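Local coordinates for lombricine kinase (Urechis caupo, PDB 3JPZ), which catalyses the reversible transfer of a phosphoryl group between ATP and the guanidino compound lombricine, as a member of the ATP:guanido phosphotransferase family, at residues Phe336-Leu339 with Leu340-Val344; Lys330-Glu333 with Arg334-Val337; Gly230-Val233 with Lys234-Phe237; Ala95-Asp99 with Ala100-Val104. All coordinates share one frame; numbering follows the deposited sequence. Where two conformers were deposited one is given.

Contact 1. Residues Phe336-Leu339 with Leu340-Val344; sequences FVQL and LIDGV
Gln338 and Asp342 bridge one turn on the partly exposed flank of helix 333-355, an i to i+4 pairing within the regular alpha-helix that lies against the large antiparallel sheet of the phosphagen kinase catalytic domain. The backbone evidence for the helix is four successive i+4 bonds, from Leu340 N to Phe336 O, Ile341 N to Val337 O, Asp342 N to Gln338 O and Gly343 N to Leu339 O. The bond from Ile341 N to Val337 O is the straightest of the four, with an N-H...O angle of 165°.

Apolar contact falls on the buried side. Val337 CG1 meets Ile341 CD1 at 4.0 Å, the two branched side chains lying askew to one another. The Ile341 chain also leans on the backbone, with CG1 only 3.0 Å from Val337 O. Beyond the helix, Val337 rests on Ile118 of strand 113-122 and on Phe237 of helix 233-252, while Leu340 reaches Ala280 and Val282 of strand 279-285; Ile118, Ala280 and Val282 are predicted to belong to the ATP site.

The side-chain polar contact lies on the partly exposed flank. Gln338 leaves the backbone with CG anti to N (chi1 -172°) and then bends at chi2, which brings its amide beside Asp342. The two amide ends have separate tasks: OE1 accepts from Val104 N, in the loop before strand 113-122, and NE2 donates to Asp342. That donation is made nearly within the Gln338 amide plane, yet NE2 arrives from above the carboxylate plane, 2.8 Å from Asp342 OD1.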
ATOM      1  N   PHE A 336       4.206  33.925   8.979  1.00 17.59           N
ATOM      2  CA  PHE A 336       5.163  32.834   9.066  1.00 20.54           C
ATOM      3  C   PHE A 336       6.445  33.182   8.341  1.00 11.91           C
ATOM      4  O   PHE A 336       7.540  32.855   8.810  1.00 13.08           O
ATOM      5  CB  PHE A 336       4.576  31.543   8.502  1.00 19.59           C
ATOM      6  CG  PHE A 336       3.824  30.741   9.513  1.00 16.07           C
ATOM      7  CD1 PHE A 336       2.509  30.394   9.300  1.00 12.25           C
ATOM      8  CD2 PHE A 336       4.440  30.334  10.687  1.00 16.52           C
ATOM      9  CE1 PHE A 336       1.818  29.648  10.232  1.00 12.74           C
ATOM     10  CE2 PHE A 336       3.752  29.590  11.627  1.00 17.48           C
ATOM     11  CZ  PHE A 336       2.439  29.243  11.394  1.00 12.66           C
ATOM     12  N   VAL A 337       6.302  33.824   7.188  1.00 11.78           N
ATOM     13  CA  VAL A 337       7.443  34.340   6.453  1.00 11.64           C
ATOM     14  C   VAL A 337       8.193  35.362   7.304  1.00 12.81           C
ATOM     15  O   VAL A 337       9.419  35.411   7.266  1.00 12.14           O
ATOM     16  CB  VAL A 337       7.022  35.022   5.125  1.00 11.67           C
ATOM     17  CG1 VAL A 337       8.246  35.523   4.380  1.00 12.45           C
ATOM     18  CG2 VAL A 337       6.229  34.063   4.259  1.00 12.01           C
ATOM     19  N   GLN A 338       7.458  36.172   8.066  1.00 17.53           N
ATOM     20  CA  GLN A 338       8.082  37.175   8.924  1.00 11.96           C
ATOM     21  C   GLN A 338       8.812  36.511  10.082  1.00 17.56           C
ATOM     22  O   GLN A 338       9.890  36.958  10.490  1.00 12.25           O
ATOM     23  CB  GLN A 338       7.056  38.164   9.467  1.00 12.17           C
ATOM     24  CG  GLN A 338       7.709  39.308  10.201  1.00 12.29           C
ATOM     25  CD  GLN A 338       8.622  40.087   9.302  1.00 18.01           C
ATOM     26  OE1 GLN A 338       8.187  40.594   8.275  1.00 12.20           O
ATOM     27  NE2 GLN A 338       9.905  40.178   9.671  1.00 12.47           N
ATOM     28  N   LEU A 339       8.219  35.437  10.595  1.00 19.81           N
ATOM     29  CA  LEU A 339       8.819  34.662  11.675  0.70 21.69           C
ATOM     30  C   LEU A 339      10.122  34.025  11.202  1.00 12.25           C
ATOM     31  O   LEU A 339      11.091  33.940  11.954  1.00 16.44           O
ATOM     32  CB  LEU A 339       7.851  33.581  12.173  0.70 12.60           C
ATOM     33  CG  LEU A 339       8.464  32.566  13.148  0.70 18.93           C
ATOM     34  CD1 LEU A 339       8.819  33.243  14.465  0.70 12.56           C
ATOM     35  CD2 LEU A 339       7.524  31.400  13.383  0.70 23.75           C
ATOM     36  N   LEU A 340      10.140  33.580   9.950  1.00 14.20           N
ATOM     37  CA  LEU A 340      11.344  33.013   9.353  1.00 11.75           C
ATOM     38  C   LEU A 340      12.386  34.099   9.155  1.00 11.71           C
ATOM     39  O   LEU A 340      13.561  33.934   9.482  1.00 11.86           O
ATOM     40  CB  LEU A 340      11.032  32.375   7.999  1.00 13.46           C
ATOM     41  CG  LEU A 340      12.247  31.830   7.247  1.00 11.63           C
ATOM     42  CD1 LEU A 340      12.732  30.536   7.867  1.00 11.48           C
ATOM     43  CD2 LEU A 340      11.913  31.606   5.789  1.00 12.07           C
ATOM     44  N   ILE A 341      11.949  35.215   8.599  1.00 12.42           N
ATOM     45  CA  ILE A 341      12.819  36.367   8.433  1.00 11.70           C
ATOM     46  C   ILE A 341      13.477  36.723   9.770  1.00 16.07           C
ATOM     47  O   ILE A 341      14.685  36.846   9.853  1.00 12.54           O
ATOM     48  CB  ILE A 341      12.035  37.568   7.894  1.00 11.65           C
ATOM     49  CG1 ILE A 341      11.592  37.299   6.461  1.00 11.91           C
ATOM     50  CG2 ILE A 341      12.875  38.805   7.945  1.00 11.75           C
ATOM     51  CD1 ILE A 341      10.609  38.292   5.923  1.00 11.70           C
ATOM     52  N   ASP A 342      12.675  36.862  10.820  1.00 12.53           N
ATOM     53  CA  ASP A 342      13.195  37.286  12.114  1.00 12.44           C
ATOM     54  C   ASP A 342      14.141  36.248  12.697  1.00 12.33           C
ATOM     55  O   ASP A 342      15.183  36.585  13.244  1.00 13.00           O
ATOM     56  CB  ASP A 342      12.055  37.542  13.100  1.00 13.78           C
ATOM     57  CG  ASP A 342      11.186  38.701  12.693  1.00 20.33           C
ATOM     58  OD1 ASP A 342      11.617  39.504  11.832  1.00 12.87           O
ATOM     59  OD2 ASP A 342      10.075  38.812  13.245  1.00 19.79           O
ATOM     60  N   GLY A 343      13.768  34.985  12.588  1.00 15.04           N
ATOM     61  CA  GLY A 343      14.568  33.913  13.140  1.00 21.62           C
ATOM     62  C   GLY A 343      15.886  33.787  12.408  1.00 16.10           C
ATOM     63  O   GLY A 343      16.931  33.604  13.027  1.00 12.14           O
ATOM     64  N   VAL A 344      15.839  33.903  11.087  1.00 11.88           N
ATOM     65  CA  VAL A 344      17.028  33.696  10.268  1.00 12.83           C
ATOM     66  C   VAL A 344      17.997  34.855  10.445  1.00 11.91           C
ATOM     67  O   VAL A 344      19.215  34.663  10.507  1.00 12.59           O
ATOM     68  CB  VAL A 344      16.671  33.533   8.785  1.00 12.15           C
ATOM     69  CG1 VAL A 344      17.936  33.545   7.925  1.00 11.69           C
ATOM     70  CG2 VAL A 344      15.876  32.247   8.573  1.00 11.53           C
TER

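Contact 2. Residues Lys330-Glu333 with Arg334-Val337; sequences KKSE and REFV
The chain passes from the extended backbone of Lys331 and Ser332 into helix 333-355, and the first turn is closed by Phe336 N donating to Ser332 O at 2.9 Å and Val337 N to Glu333 O at 3.2 Å. Ser332 is the N-cap, and with Glu335 it forms a capping box, for which both reciprocal bonds are present. Glu335 N donates to Ser332 OG at 3.2 Å, while Ser332 N donates to Glu335 OE1 at 3.0 Å with an N-H...O angle of 165°. The carboxylate receives this N-H on its anti lone pair, the one facing away from OE2. Ser332 OG sits between its own backbone N and carbonyl carbon (chi1 71°), a setting that turns the hydroxyl back over the helix start. A water 2.8 Å from Ser332 OG accepts from Arg334 NH2, and Glu335 CG lies over a face of the guanidinium.

Lys331 supplies the apolar half of the contact. Its CB stands above the centre of the Phe336 ring in a CH-pi contact, 3.7 Å from the centroid and 13° off the normal.

The polar ends of Glu333 and Arg334 are directed to Asp97 in the loop between helix 73-83 and strand 113-122: Glu333 OE1 accepts from its backbone N and Arg334 NE makes a salt bridge with its carboxylate. The helix start is thus placed between that loop and helix 233-252, whose Phe237 packs on Glu333 and Arg334, after the loop that follows strand 320-325.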
ATOM      1  N   LYS A 330      -2.222  29.208  13.194  1.00 20.45           N
ATOM      2  CA  LYS A 330      -2.244  30.234  14.248  1.00 18.43           C
ATOM      3  C   LYS A 330      -1.601  31.550  13.814  1.00 13.81           C
ATOM      4  O   LYS A 330      -1.890  32.610  14.370  1.00 23.43           O
ATOM      5  CB  LYS A 330      -1.635  29.696  15.544  1.00 20.97           C
ATOM      6  CG  LYS A 330      -2.548  28.703  16.250  1.00 31.72           C
ATOM      7  CD  LYS A 330      -2.088  28.416  17.670  1.00 35.47           C
ATOM      8  CE  LYS A 330      -1.326  27.110  17.764  1.00 25.25           C
ATOM      9  NZ  LYS A 330      -0.747  26.901  19.124  1.00 31.77           N
ATOM     10  N   LYS A 331      -0.730  31.470  12.820  1.00 18.43           N
ATOM     11  CA  LYS A 331      -0.174  32.650  12.172  1.00 19.12           C
ATOM     12  C   LYS A 331      -0.552  32.609  10.700  1.00 21.60           C
ATOM     13  O   LYS A 331      -0.745  31.536  10.138  1.00 17.74           O
ATOM     14  CB  LYS A 331       1.352  32.673  12.324  1.00 13.04           C
ATOM     15  CG  LYS A 331       1.806  32.696  13.773  1.00 13.69           C
ATOM     16  CD  LYS A 331       3.310  32.765  13.891  1.00 12.94           C
ATOM     17  CE  LYS A 331       3.744  32.684  15.355  1.00 14.12           C
ATOM     18  NZ  LYS A 331       3.470  33.941  16.096  1.00 23.80           N
ATOM     19  N   SER A 332      -0.658  33.772  10.076  1.00 16.54           N
ATOM     20  CA  SER A 332      -0.954  33.822   8.652  1.00 14.19           C
ATOM     21  C   SER A 332       0.298  33.493   7.839  1.00 14.08           C
ATOM     22  O   SER A 332       1.387  33.340   8.392  1.00 19.00           O
ATOM     23  CB  SER A 332      -1.480  35.197   8.253  1.00 23.12           C
ATOM     24  OG  SER A 332      -0.444  36.161   8.306  1.00 22.03           O
ATOM     25  N   GLU A 333       0.129  33.379   6.527  1.00 12.26           N
ATOM     26  CA  GLU A 333       1.226  33.053   5.618  1.00 12.04           C
ATOM     27  C   GLU A 333       2.292  34.136   5.679  1.00 14.89           C
ATOM     28  O   GLU A 333       3.484  33.852   5.762  1.00 12.18           O
ATOM     29  CB  GLU A 333       0.712  32.932   4.186  1.00 24.63           C
ATOM     30  CG  GLU A 333      -0.226  31.766   3.954  1.00 15.84           C
ATOM     31  CD  GLU A 333      -1.672  32.108   4.222  1.00 15.84           C
ATOM     32  OE1 GLU A 333      -1.942  33.233   4.686  1.00 12.46           O
ATOM     33  OE2 GLU A 333      -2.543  31.248   3.966  1.00 12.37           O
ATOM     34  N   ARG A 334       1.839  35.384   5.645  1.00 23.41           N
ATOM     35  CA  ARG A 334       2.730  36.526   5.724  1.00 14.40           C
ATOM     36  C   ARG A 334       3.465  36.510   7.058  1.00 14.11           C
ATOM     37  O   ARG A 334       4.659  36.747   7.108  1.00 13.37           O
ATOM     38  CB  ARG A 334       1.949  37.824   5.534  1.00 18.42           C
ATOM     39  CG  ARG A 334       2.804  39.079   5.487  1.00 23.94           C
ATOM     40  CD  ARG A 334       3.080  39.632   6.868  1.00 14.31           C
ATOM     41  NE  ARG A 334       1.838  39.930   7.570  1.00 37.59           N
ATOM     42  CZ  ARG A 334       1.758  40.471   8.781  1.00 35.27           C
ATOM     43  NH1 ARG A 334       2.853  40.791   9.454  1.00 28.54           N
ATOM     44  NH2 ARG A 334       0.568  40.690   9.319  1.00 37.48           N
ATOM     45  N   GLU A 335       2.755  36.196   8.135  1.00 13.62           N
ATOM     46  CA  GLU A 335       3.373  36.161   9.461  1.00 17.61           C
ATOM     47  C   GLU A 335       4.436  35.076   9.598  1.00 16.57           C
ATOM     48  O   GLU A 335       5.455  35.280  10.261  1.00 19.36           O
ATOM     49  CB  GLU A 335       2.313  35.983  10.549  1.00 12.55           C
ATOM     50  CG  GLU A 335       1.545  37.263  10.864  1.00 22.57           C
ATOM     51  CD  GLU A 335       0.521  37.085  11.975  1.00 25.69           C
ATOM     52  OE1 GLU A 335      -0.156  36.035  12.015  1.00 29.86           O
ATOM     53  OE2 GLU A 335       0.388  38.006  12.806  1.00 27.49           O
ATOM     54  N   PHE A 336       4.206  33.925   8.979  1.00 17.59           N
ATOM     55  CA  PHE A 336       5.163  32.834   9.066  1.00 20.54           C
ATOM     56  C   PHE A 336       6.445  33.182   8.341  1.00 11.91           C
ATOM     57  O   PHE A 336       7.540  32.855   8.810  1.00 13.08           O
ATOM     58  CB  PHE A 336       4.576  31.543   8.502  1.00 19.59           C
ATOM     59  CG  PHE A 336       3.824  30.741   9.513  1.00 16.07           C
ATOM     60  CD1 PHE A 336       2.509  30.394   9.300  1.00 12.25           C
ATOM     61  CD2 PHE A 336       4.440  30.334  10.687  1.00 16.52           C
ATOM     62  CE1 PHE A 336       1.818  29.648  10.232  1.00 12.74           C
ATOM     63  CE2 PHE A 336       3.752  29.590  11.627  1.00 17.48           C
ATOM     64  CZ  PHE A 336       2.439  29.243  11.394  1.00 12.66           C
ATOM     65  N   VAL A 337       6.302  33.824   7.188  1.00 11.78           N
ATOM     66  CA  VAL A 337       7.443  34.340   6.453  1.00 11.64           C
ATOM     67  C   VAL A 337       8.193  35.362   7.304  1.00 12.81           C
ATOM     68  O   VAL A 337       9.419  35.411   7.266  1.00 12.14           O
ATOM     69  CB  VAL A 337       7.022  35.022   5.125  1.00 11.67           C
ATOM     70  CG1 VAL A 337       8.246  35.523   4.380  1.00 12.45           C
ATOM     71  CG2 VAL A 337       6.229  34.063   4.259  1.00 12.01           C
TER
HETATM   72  O   HOH W   1      -1.572  38.768   8.532  1.00 22.59           O

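Contact 3. Residues Gly230-Val233 with Lys234-Phe237; sequences GGNV and KAVF
Asn232 meets Ala235 at the start of helix 233-252, where the asparagine is the N-cap residue. Three hydrogen bonds define the cap and first turn. Asn232 OD1 accepts from Ala235 N at 3.0 Å, Asn232 O from Val236 N at 3.1 Å, and Val233 O from Phe237 N at 2.8 Å. Asn232 is gripped through both its carbonyls, one in the side chain and one in the backbone. The capping bond is oblique: the donor lies 58° out of the side-chain carbonyl plane, so it is not aimed at a lone pair. Asn232 is also the centre of an inverse gamma turn, whose Val233 N to Gly231 O bond is weak.

Van der Waals contacts accompany these bonds. With CG anti to the backbone N (chi1 -157°), the Asn232 amide is brought beside the Ala235 methyl, CG to CB being 3.4 Å. Val236 CG2 stands 3.4 Å from Asn232 O.

The turn follows strand 222-229 directly, and Gly230 and Gly231 are tied by backbone bonds to Lys114 and Phe108. Val233 and Val236 both pack on Cys116 of strand 113-122, which is predicted to line the ATP site. Phe237 packs on Ile118 of that strand too, and meets Ala100 and Leu103 of the loop before it, and Glu333, Arg334 and Val337 of helix 333-355.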
ATOM      1  N   GLY A 230      19.738  32.892  -3.415  1.00 17.39           N
ATOM      2  CA  GLY A 230      19.896  34.160  -2.730  1.00 17.75           C
ATOM      3  C   GLY A 230      18.986  34.289  -1.525  1.00 20.75           C
ATOM      4  O   GLY A 230      18.457  33.293  -1.042  1.00 21.82           O
ATOM      5  N   GLY A 231      18.792  35.518  -1.047  1.00 13.15           N
ATOM      6  CA  GLY A 231      18.107  35.749   0.212  1.00 12.50           C
ATOM      7  C   GLY A 231      16.898  36.649   0.126  1.00 12.21           C
ATOM      8  O   GLY A 231      16.411  37.107   1.147  1.00 18.83           O
ATOM      9  N   ASN A 232      16.397  36.896  -1.081  1.00 16.71           N
ATOM     10  CA  ASN A 232      15.219  37.737  -1.237  1.00 15.32           C
ATOM     11  C   ASN A 232      13.934  36.947  -1.013  1.00 25.22           C
ATOM     12  O   ASN A 232      13.179  36.654  -1.955  1.00 13.15           O
ATOM     13  CB  ASN A 232      15.187  38.398  -2.613  1.00 21.92           C
ATOM     14  CG  ASN A 232      14.353  39.662  -2.624  1.00 19.28           C
ATOM     15  OD1 ASN A 232      13.438  39.826  -1.815  1.00 25.53           O
ATOM     16  ND2 ASN A 232      14.670  40.569  -3.537  1.00 17.48           N
ATOM     17  N   VAL A 233      13.680  36.608   0.242  0.80 12.18           N
ATOM     18  CA  VAL A 233      12.501  35.834   0.589  0.60 11.90           C
ATOM     19  C   VAL A 233      11.243  36.633   0.297  0.80 12.45           C
ATOM     20  O   VAL A 233      10.195  36.061   0.056  0.80 12.68           O
ATOM     21  CB  VAL A 233      12.486  35.458   2.068  0.60 11.45           C
ATOM     22  CG1 VAL A 233      11.355  34.495   2.349  0.60 13.90           C
ATOM     23  CG2 VAL A 233      13.784  34.835   2.466  0.60 12.79           C
ATOM     24  N   LYS A 234      11.357  37.959   0.336  1.00 12.43           N
ATOM     25  CA  LYS A 234      10.218  38.826   0.091  1.00 17.31           C
ATOM     26  C   LYS A 234       9.787  38.682  -1.361  1.00 13.39           C
ATOM     27  O   LYS A 234       8.607  38.619  -1.657  1.00 15.28           O
ATOM     28  CB  LYS A 234      10.563  40.285   0.411  1.00 20.83           C
ATOM     29  CG  LYS A 234       9.537  41.294  -0.101  1.00 34.24           C
ATOM     30  CD  LYS A 234       9.824  42.702   0.424  1.00 40.51           C
ATOM     31  CE  LYS A 234       8.885  43.737  -0.192  1.00 31.43           C
ATOM     32  NZ  LYS A 234       9.053  45.084   0.421  1.00 37.51           N
ATOM     33  N   ALA A 235      10.761  38.633  -2.261  1.00 14.83           N
ATOM     34  CA  ALA A 235      10.490  38.416  -3.669  1.00 23.71           C
ATOM     35  C   ALA A 235       9.863  37.039  -3.857  1.00 24.36           C
ATOM     36  O   ALA A 235       8.961  36.869  -4.668  1.00 14.62           O
ATOM     37  CB  ALA A 235      11.771  38.538  -4.476  1.00 21.49           C
ATOM     38  N   VAL A 236      10.336  36.063  -3.088  1.00 16.42           N
ATOM     39  CA  VAL A 236       9.840  34.695  -3.180  1.00 13.34           C
ATOM     40  C   VAL A 236       8.391  34.603  -2.736  1.00 13.58           C
ATOM     41  O   VAL A 236       7.592  33.866  -3.320  1.00 14.22           O
ATOM     42  CB  VAL A 236      10.673  33.731  -2.305  1.00 12.88           C
ATOM     43  CG1 VAL A 236      10.001  32.364  -2.250  1.00 12.81           C
ATOM     44  CG2 VAL A 236      12.074  33.612  -2.846  1.00 12.75           C
ATOM     45  N   PHE A 237       8.061  35.357  -1.696  1.00 14.06           N
ATOM     46  CA  PHE A 237       6.711  35.393  -1.168  1.00 16.07           C
ATOM     47  C   PHE A 237       5.813  36.154  -2.144  1.00 14.13           C
ATOM     48  O   PHE A 237       4.647  35.812  -2.319  1.00 15.20           O
ATOM     49  CB  PHE A 237       6.708  36.074   0.203  1.00 13.47           C
ATOM     50  CG  PHE A 237       5.378  36.029   0.912  1.00 17.22           C
ATOM     51  CD1 PHE A 237       4.694  34.837   1.063  1.00 14.61           C
ATOM     52  CD2 PHE A 237       4.831  37.182   1.454  1.00 14.21           C
ATOM     53  CE1 PHE A 237       3.483  34.797   1.728  1.00 17.26           C
ATOM     54  CE2 PHE A 237       3.621  37.151   2.119  1.00 13.90           C
ATOM     55  CZ  PHE A 237       2.946  35.957   2.257  1.00 13.69           C
TER

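Contact 4. Residues Ala95-Asp99 with Ala100-Val104; sequences APDLD and ASKLV
Lys102 and Asp97 form a salt bridge across a tight bend, with Lys102 NZ 2.9 Å from Asp97 OD2. The ammonium stands above the carboxylate plane, about 43° out of it, and the OD2 that holds Arg334 of helix 333-355 thereby takes a second cation. The other oxygen, OD1, accepts from Asp99 N at 3.1 Å and closes an Asx turn, which leaves both ends of the carboxylate engaged.

Asp99 holds the next step of the bend. Its OD1 accepts from Ser101 OG at 2.7 Å, the hydroxyl arriving on the syn side though 31° out of plane, and receives a second, weak bond from Ser101 N. The first torsion of Asp99 sets CG anti to the backbone N (chi1 -170°), swinging the carboxylate forward over the short 3-10 segment 100-102. That segment is marked in the backbone by the i+3 bond from Lys102 N to Asp99 O at 3.0 Å.

Packing is supplied largely by the lysine stem. It crosses Asp99 at about a right angle, with Lys102 CD 3.4 Å from Asp99 CB, and a bend at chi3 then takes the chain on to Asp97. Ala100 and Leu103 face inward instead and rest on Phe237 of helix 233-252.

The chemistry is that of a loop turn in which two carboxylates reinforce a short 3-10 segment. The paired cations would be expected to favour the ionised form of Asp97, which joins this turn electrostatically to helix 333-355.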
ATOM      1  N   ALA A  95      -7.260  34.925   8.722  1.00 19.73           N
ATOM      2  CA  ALA A  95      -7.509  35.007   7.295  1.00 29.72           C
ATOM      3  C   ALA A  95      -6.177  34.873   6.583  1.00 23.02           C
ATOM      4  O   ALA A  95      -5.138  35.186   7.157  1.00 25.34           O
ATOM      5  CB  ALA A  95      -8.150  36.324   6.944  1.00 22.66           C
ATOM      6  N   PRO A  96      -6.199  34.404   5.328  1.00 24.32           N
ATOM      7  CA  PRO A  96      -4.941  34.287   4.584  1.00 35.85           C
ATOM      8  C   PRO A  96      -4.309  35.649   4.341  1.00 32.01           C
ATOM      9  O   PRO A  96      -5.013  36.605   4.028  1.00 20.68           O
ATOM     10  CB  PRO A  96      -5.371  33.664   3.252  1.00 28.09           C
ATOM     11  CG  PRO A  96      -6.721  33.083   3.499  1.00 27.13           C
ATOM     12  CD  PRO A  96      -7.350  33.925   4.549  1.00 21.72           C
ATOM     13  N   ASP A  97      -2.994  35.729   4.498  1.00 21.07           N
ATOM     14  CA  ASP A  97      -2.255  36.949   4.210  1.00 20.74           C
ATOM     15  C   ASP A  97      -1.067  36.650   3.296  1.00 27.15           C
ATOM     16  O   ASP A  97      -0.010  36.216   3.748  1.00 17.96           O
ATOM     17  CB  ASP A  97      -1.766  37.588   5.505  1.00 26.37           C
ATOM     18  CG  ASP A  97      -1.189  38.974   5.287  1.00 26.80           C
ATOM     19  OD1 ASP A  97      -1.146  39.426   4.127  1.00 38.34           O
ATOM     20  OD2 ASP A  97      -0.782  39.616   6.274  1.00 16.97           O
ATOM     21  N   LEU A  98      -1.259  36.873   2.003  1.00 17.06           N
ATOM     22  CA  LEU A  98      -0.209  36.676   1.015  1.00 20.22           C
ATOM     23  C   LEU A  98       0.381  38.011   0.575  1.00 23.23           C
ATOM     24  O   LEU A  98       0.800  38.163  -0.573  1.00 34.11           O
ATOM     25  CB  LEU A  98      -0.778  35.953  -0.212  1.00 22.41           C
ATOM     26  CG  LEU A  98      -1.486  34.639   0.082  1.00 17.12           C
ATOM     27  CD1 LEU A  98      -2.120  34.027  -1.187  1.00 15.90           C
ATOM     28  CD2 LEU A  98      -0.499  33.669   0.728  1.00 14.92           C
ATOM     29  N   ASP A  99       0.410  38.982   1.483  1.00 19.22           N
ATOM     30  CA  ASP A  99       0.818  40.333   1.119  1.00 24.83           C
ATOM     31  C   ASP A  99       2.292  40.556   1.435  1.00 27.06           C
ATOM     32  O   ASP A  99       2.657  40.973   2.539  1.00 15.55           O
ATOM     33  CB  ASP A  99      -0.053  41.374   1.820  1.00 25.73           C
ATOM     34  CG  ASP A  99       0.177  42.772   1.287  1.00 29.78           C
ATOM     35  OD1 ASP A  99       1.118  42.951   0.485  1.00 22.87           O
ATOM     36  OD2 ASP A  99      -0.579  43.688   1.671  1.00 32.31           O
ATOM     37  N   ALA A 100       3.128  40.273   0.440  1.00 34.48           N
ATOM     38  CA  ALA A 100       4.571  40.414   0.553  1.00 17.81           C
ATOM     39  C   ALA A 100       4.997  41.819   0.955  1.00 19.79           C
ATOM     40  O   ALA A 100       5.945  41.978   1.718  1.00 24.36           O
ATOM     41  CB  ALA A 100       5.227  40.027  -0.759  1.00 30.87           C
ATOM     42  N   SER A 101       4.308  42.834   0.442  1.00 15.38           N
ATOM     43  CA  SER A 101       4.649  44.222   0.764  1.00 20.70           C
ATOM     44  C   SER A 101       4.601  44.493   2.272  1.00 18.36           C
ATOM     45  O   SER A 101       5.215  45.443   2.757  1.00 24.40           O
ATOM     46  CB  SER A 101       3.725  45.197   0.023  1.00 25.02           C
ATOM     47  OG  SER A 101       2.451  45.296   0.637  1.00 31.47           O
ATOM     48  N   LYS A 102       3.874  43.655   3.007  1.00 17.68           N
ATOM     49  CA  LYS A 102       3.746  43.804   4.461  1.00 20.52           C
ATOM     50  C   LYS A 102       4.990  43.309   5.202  1.00 25.91           C
ATOM     51  O   LYS A 102       5.096  43.447   6.421  1.00 24.36           O
ATOM     52  CB  LYS A 102       2.516  43.049   4.981  1.00 23.31           C
ATOM     53  CG  LYS A 102       1.183  43.666   4.586  1.00 29.31           C
ATOM     54  CD  LYS A 102       0.008  42.761   4.952  1.00 32.94           C
ATOM     55  CE  LYS A 102      -0.375  42.874   6.426  1.00 33.64           C
ATOM     56  NZ  LYS A 102      -1.739  42.329   6.700  1.00 33.15           N
ATOM     57  N   LEU A 103       5.934  42.742   4.463  1.00 13.80           N
ATOM     58  CA  LEU A 103       7.100  42.118   5.069  1.00 16.29           C
ATOM     59  C   LEU A 103       8.155  43.132   5.470  1.00 16.21           C
ATOM     60  O   LEU A 103       8.305  44.178   4.844  1.00 22.23           O
ATOM     61  CB  LEU A 103       7.723  41.105   4.109  1.00 12.87           C
ATOM     62  CG  LEU A 103       6.954  39.806   3.909  1.00 15.98           C
ATOM     63  CD1 LEU A 103       7.680  38.919   2.913  1.00 19.87           C
ATOM     64  CD2 LEU A 103       6.774  39.086   5.232  1.00 12.46           C
ATOM     65  N   VAL A 104       8.900  42.793   6.511  1.00 20.57           N
ATOM     66  CA  VAL A 104       9.961  43.651   7.013  1.00 21.65           C
ATOM     67  C   VAL A 104      11.283  42.910   6.929  1.00 14.51           C
ATOM     68  O   VAL A 104      11.437  41.852   7.539  1.00 11.80           O
ATOM     69  CB  VAL A 104       9.698  44.053   8.478  1.00 17.13           C
ATOM     70  CG1 VAL A 104      10.847  44.905   9.024  1.00 22.59           C
ATOM     71  CG2 VAL A 104       8.372  44.795   8.586  1.00 34.62           C
TER

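Contact 2 forms the start of helix 333-355 and contact 1 the turns that follow; they share Phe336 and Val337, whereas contact 3 opens helix 233-252 and contact 4 is a loop bend without a long helix. Contact 1 is the most buried, with backbone bonds, aliphatic packing and one amide-carboxylate bond on its partly exposed flank; the other three are partly buried, and contact 4 includes exposed residues. Both helix starts are capped by side chains, reciprocally in contact 2 and from one side in contact 3. Contact 4 relies on a salt bridge and carboxylate-held turns and joins the rest: Asp97 meets contact 2, Val104 meets contact 1, and Phe237 of contact 3 touches all three others.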